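Local coordinates for protein pid-3 (Caenorhabditis elegans, PDB 7OCX), which takes part in piRNA biogenesis as a component of the PETISCO complex, where its RNA recognition motif domain pairs with that of TOFU-6, at residues N13-S18 against L77-L82. Residues are numbered along the deposited sequence; the frame is centred on the assembly and turned at random.
Sequences NMLKIS and LQVSSL
Leu82, Lys16 and Ser18 bury the most surface where strand 14-18 runs antiparallel to strand 75-81, the first and last strands of the RNA recognition motif fold; the axes of segments 14-18 and 78-81 run at 165° to each other and approach to 4.6 Å. The register is set by two hydrogen-bonded pairs, Lys16 with Ser80 and Ser18 with Gln78; within the first, Lys16 N reaches Ser80 O at 2.8 Å. Just past the strand, Leu82 N donates almost straight to Met14 O (3.1 Å, 175° at the hydrogen), although it sits above that carbonyl's plane. Beyond this bond the side chain of Leu82 heads toward strand 14-18. The Lys16 chain crosses it at about a right angle, its CG set beside the backbone N, on the Leu82 side (chi1 -65°), and CG and CE both lie near Leu82 CD1. The 3.3 Å from CG to CD1 is shorter than usual, leaving the exact position of the leucine methyls doubtful.

On the other face of the sheet, Leu15, Ile17 and Val79 are buried, and helix 56-66 covers Leu15 and Val79 through Ala62 and Phe66. Ile17 and Val79 leave the sheet in the same direction as neighbours, with Ile17 CG1 4.0 Å from Val79 CG2, while Leu77 CD2 approaches the same CG1 obliquely. With alanine in place of Ile17, Val79 CG2 and Leu77 CD2 would probably lose their packing against this side chain, opening a gap between the strands on the helix-covered face. Back on the Lys16 face, Ser18 OG lies 3.5 Å from Gln78 CB, and one water links Ser18 OG to Gln78 O, donating to that carbonyl at 3.1 Å.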
ATOM      1  N   ASN B  13     -10.197  -6.150 -16.863  1.00 35.41           N
ATOM      2  CA  ASN B  13      -9.118  -5.665 -16.018  1.00 35.80           C
ATOM      3  C   ASN B  13      -9.587  -4.699 -14.948  1.00 34.66           C
ATOM      4  O   ASN B  13      -8.752  -4.144 -14.239  1.00 36.23           O
ATOM      5  CB  ASN B  13      -8.025  -4.977 -16.837  1.00 36.40           C
ATOM      6  CG  ASN B  13      -7.413  -5.864 -17.873  1.00 41.85           C
ATOM      7  OD1 ASN B  13      -7.306  -7.069 -17.677  1.00 44.67           O
ATOM      8  ND2 ASN B  13      -6.985  -5.274 -18.989  1.00 46.35           N
ATOM      9  N   MET B  14     -10.882  -4.466 -14.805  1.00 34.04           N
ATOM     10  CA  MET B  14     -11.341  -3.368 -13.969  1.00 33.38           C
ATOM     11  C   MET B  14     -12.123  -3.844 -12.771  1.00 39.25           C
ATOM     12  O   MET B  14     -12.806  -4.876 -12.797  1.00 41.00           O
ATOM     13  CB  MET B  14     -12.170  -2.388 -14.815  1.00 34.77           C
ATOM     14  CG  MET B  14     -11.231  -1.529 -15.640  1.00 49.92           C
ATOM     15  SD  MET B  14     -11.895  -0.994 -17.212  1.00 73.43           S
ATOM     16  CE  MET B  14     -13.643  -0.931 -16.886  1.00 60.70           C
ATOM     17  N   LEU B  15     -11.987  -3.082 -11.700  1.00 34.96           N
ATOM     18  CA  LEU B  15     -12.772  -3.329 -10.511  1.00 36.10           C
ATOM     19  C   LEU B  15     -13.307  -2.009  -9.986  1.00 39.21           C
ATOM     20  O   LEU B  15     -12.832  -0.927 -10.347  1.00 38.15           O
ATOM     21  CB  LEU B  15     -11.955  -4.063  -9.454  1.00 39.88           C
ATOM     22  CG  LEU B  15     -10.709  -3.403  -8.849  1.00 39.45           C
ATOM     23  CD1 LEU B  15     -11.097  -2.307  -7.910  1.00 38.25           C
ATOM     24  CD2 LEU B  15      -9.978  -4.512  -8.135  1.00 45.76           C
ATOM     25  N   LYS B  16     -14.348  -2.131  -9.178  1.00 34.41           N
ATOM     26  CA  LYS B  16     -14.941  -1.049  -8.412  1.00 37.18           C
ATOM     27  C   LYS B  16     -14.516  -1.209  -6.968  1.00 41.19           C
ATOM     28  O   LYS B  16     -14.544  -2.318  -6.434  1.00 41.34           O
ATOM     29  CB  LYS B  16     -16.475  -1.071  -8.464  1.00 41.49           C
ATOM     30  CG  LYS B  16     -17.110  -0.823  -9.812  1.00 54.12           C
ATOM     31  CD  LYS B  16     -18.584  -0.412  -9.644  1.00 60.62           C
ATOM     32  CE  LYS B  16     -19.437  -0.795 -10.862  1.00 74.45           C
ATOM     33  NZ  LYS B  16     -20.827  -1.242 -10.518  1.00 73.00           N
ATOM     34  N   ILE B  17     -14.117  -0.113  -6.336  1.00 37.19           N
ATOM     35  CA  ILE B  17     -13.765  -0.115  -4.921  1.00 35.22           C
ATOM     36  C   ILE B  17     -14.426   1.088  -4.260  1.00 35.02           C
ATOM     37  O   ILE B  17     -14.464   2.179  -4.840  1.00 37.31           O
ATOM     38  CB  ILE B  17     -12.233  -0.111  -4.723  1.00 40.81           C
ATOM     39  CG1 ILE B  17     -11.885  -0.097  -3.230  1.00 41.09           C
ATOM     40  CG2 ILE B  17     -11.579   1.058  -5.470  1.00 35.73           C
ATOM     41  CD1 ILE B  17     -10.468  -0.538  -2.961  1.00 37.90           C
ATOM     42  N   SER B  18     -14.979   0.887  -3.062  1.00 36.11           N
ATOM     43  CA  SER B  18     -15.696   1.957  -2.381  1.00 40.22           C
ATOM     44  C   SER B  18     -15.612   1.706  -0.881  1.00 40.30           C
ATOM     45  O   SER B  18     -15.246   0.613  -0.437  1.00 40.85           O
ATOM     46  CB  SER B  18     -17.155   2.047  -2.839  1.00 45.78           C
ATOM     47  OG  SER B  18     -17.901   0.873  -2.554  1.00 46.36           O
ATOM     48  N   LEU B  77     -14.529  -1.830   3.203  1.00 32.48           N
ATOM     49  CA  LEU B  77     -14.379  -1.827   1.759  1.00 33.71           C
ATOM     50  C   LEU B  77     -15.393  -2.721   1.055  1.00 37.11           C
ATOM     51  O   LEU B  77     -15.732  -3.807   1.527  1.00 34.88           O
ATOM     52  CB  LEU B  77     -12.977  -2.291   1.378  1.00 37.44           C
ATOM     53  CG  LEU B  77     -11.765  -1.389   1.602  1.00 35.57           C
ATOM     54  CD1 LEU B  77     -10.536  -2.164   1.142  1.00 39.71           C
ATOM     55  CD2 LEU B  77     -11.915  -0.124   0.811  1.00 35.92           C
ATOM     56  N   GLN B  78     -15.857  -2.255  -0.100  1.00 38.26           N
ATOM     57  CA  GLN B  78     -16.667  -3.037  -1.024  1.00 37.95           C
ATOM     58  C   GLN B  78     -15.864  -3.069  -2.320  1.00 42.76           C
ATOM     59  O   GLN B  78     -15.476  -2.012  -2.834  1.00 39.77           O
ATOM     60  CB  GLN B  78     -18.051  -2.399  -1.192  1.00 43.63           C
ATOM     61  CG  GLN B  78     -18.856  -2.920  -2.383  1.00 62.27           C
ATOM     62  CD  GLN B  78     -20.364  -2.692  -2.254  1.00 78.82           C
ATOM     63  OE1 GLN B  78     -20.819  -1.763  -1.582  1.00 69.95           O
ATOM     64  NE2 GLN B  78     -21.146  -3.551  -2.906  1.00 93.72           N
ATOM     65  N   VAL B  79     -15.515  -4.272  -2.781  1.00 38.25           N
ATOM     66  CA  VAL B  79     -14.676  -4.461  -3.965  1.00 35.57           C
ATOM     67  C   VAL B  79     -15.372  -5.475  -4.854  1.00 37.26           C
ATOM     68  O   VAL B  79     -15.783  -6.536  -4.376  1.00 39.24           O
ATOM     69  CB  VAL B  79     -13.255  -4.939  -3.601  1.00 38.41           C
ATOM     70  CG1 VAL B  79     -12.365  -4.991  -4.852  1.00 37.21           C
ATOM     71  CG2 VAL B  79     -12.625  -4.015  -2.550  1.00 35.34           C
ATOM     72  N   SER B  80     -15.533  -5.148  -6.133  1.00 36.06           N
ATOM     73  CA  SER B  80     -16.208  -6.046  -7.054  1.00 39.01           C
ATOM     74  C   SER B  80     -15.613  -5.887  -8.445  1.00 42.10           C
ATOM     75  O   SER B  80     -15.153  -4.814  -8.824  1.00 37.43           O
ATOM     76  CB  SER B  80     -17.732  -5.800  -7.105  1.00 42.23           C
ATOM     77  OG  SER B  80     -18.031  -4.501  -7.595  1.00 47.87           O
ATOM     78  N   SER B  81     -15.625  -6.969  -9.206  1.00 47.57           N
ATOM     79  CA  SER B  81     -15.179  -6.901 -10.586  1.00 41.67           C
ATOM     80  C   SER B  81     -16.268  -6.282 -11.446  1.00 43.28           C
ATOM     81  O   SER B  81     -17.460  -6.456 -11.199  1.00 45.27           O
ATOM     82  CB  SER B  81     -14.840  -8.285 -11.117  1.00 45.38           C
ATOM     83  OG  SER B  81     -15.999  -9.089 -11.093  1.00 53.75           O
ATOM     84  N   LEU B  82     -15.834  -5.510 -12.441  1.00 44.93           N
ATOM     85  CA  LEU B  82     -16.755  -4.869 -13.368  1.00 48.01           C
ATOM     86  C   LEU B  82     -17.411  -5.884 -14.290  1.00 45.92           C
ATOM     87  O   LEU B  82     -18.539  -5.672 -14.751  1.00 55.14           O
ATOM     88  CB  LEU B  82     -16.008  -3.832 -14.203  1.00 48.83           C
ATOM     89  CG  LEU B  82     -16.689  -2.475 -14.281  1.00 58.81           C
ATOM     90  CD1 LEU B  82     -16.814  -1.869 -12.899  1.00 61.11           C
ATOM     91  CD2 LEU B  82     -15.945  -1.510 -15.158  1.00 60.49           C
TER
HETATM   92  O   HOH W   1     -17.427  -0.677  -4.880  1.00 47.07           O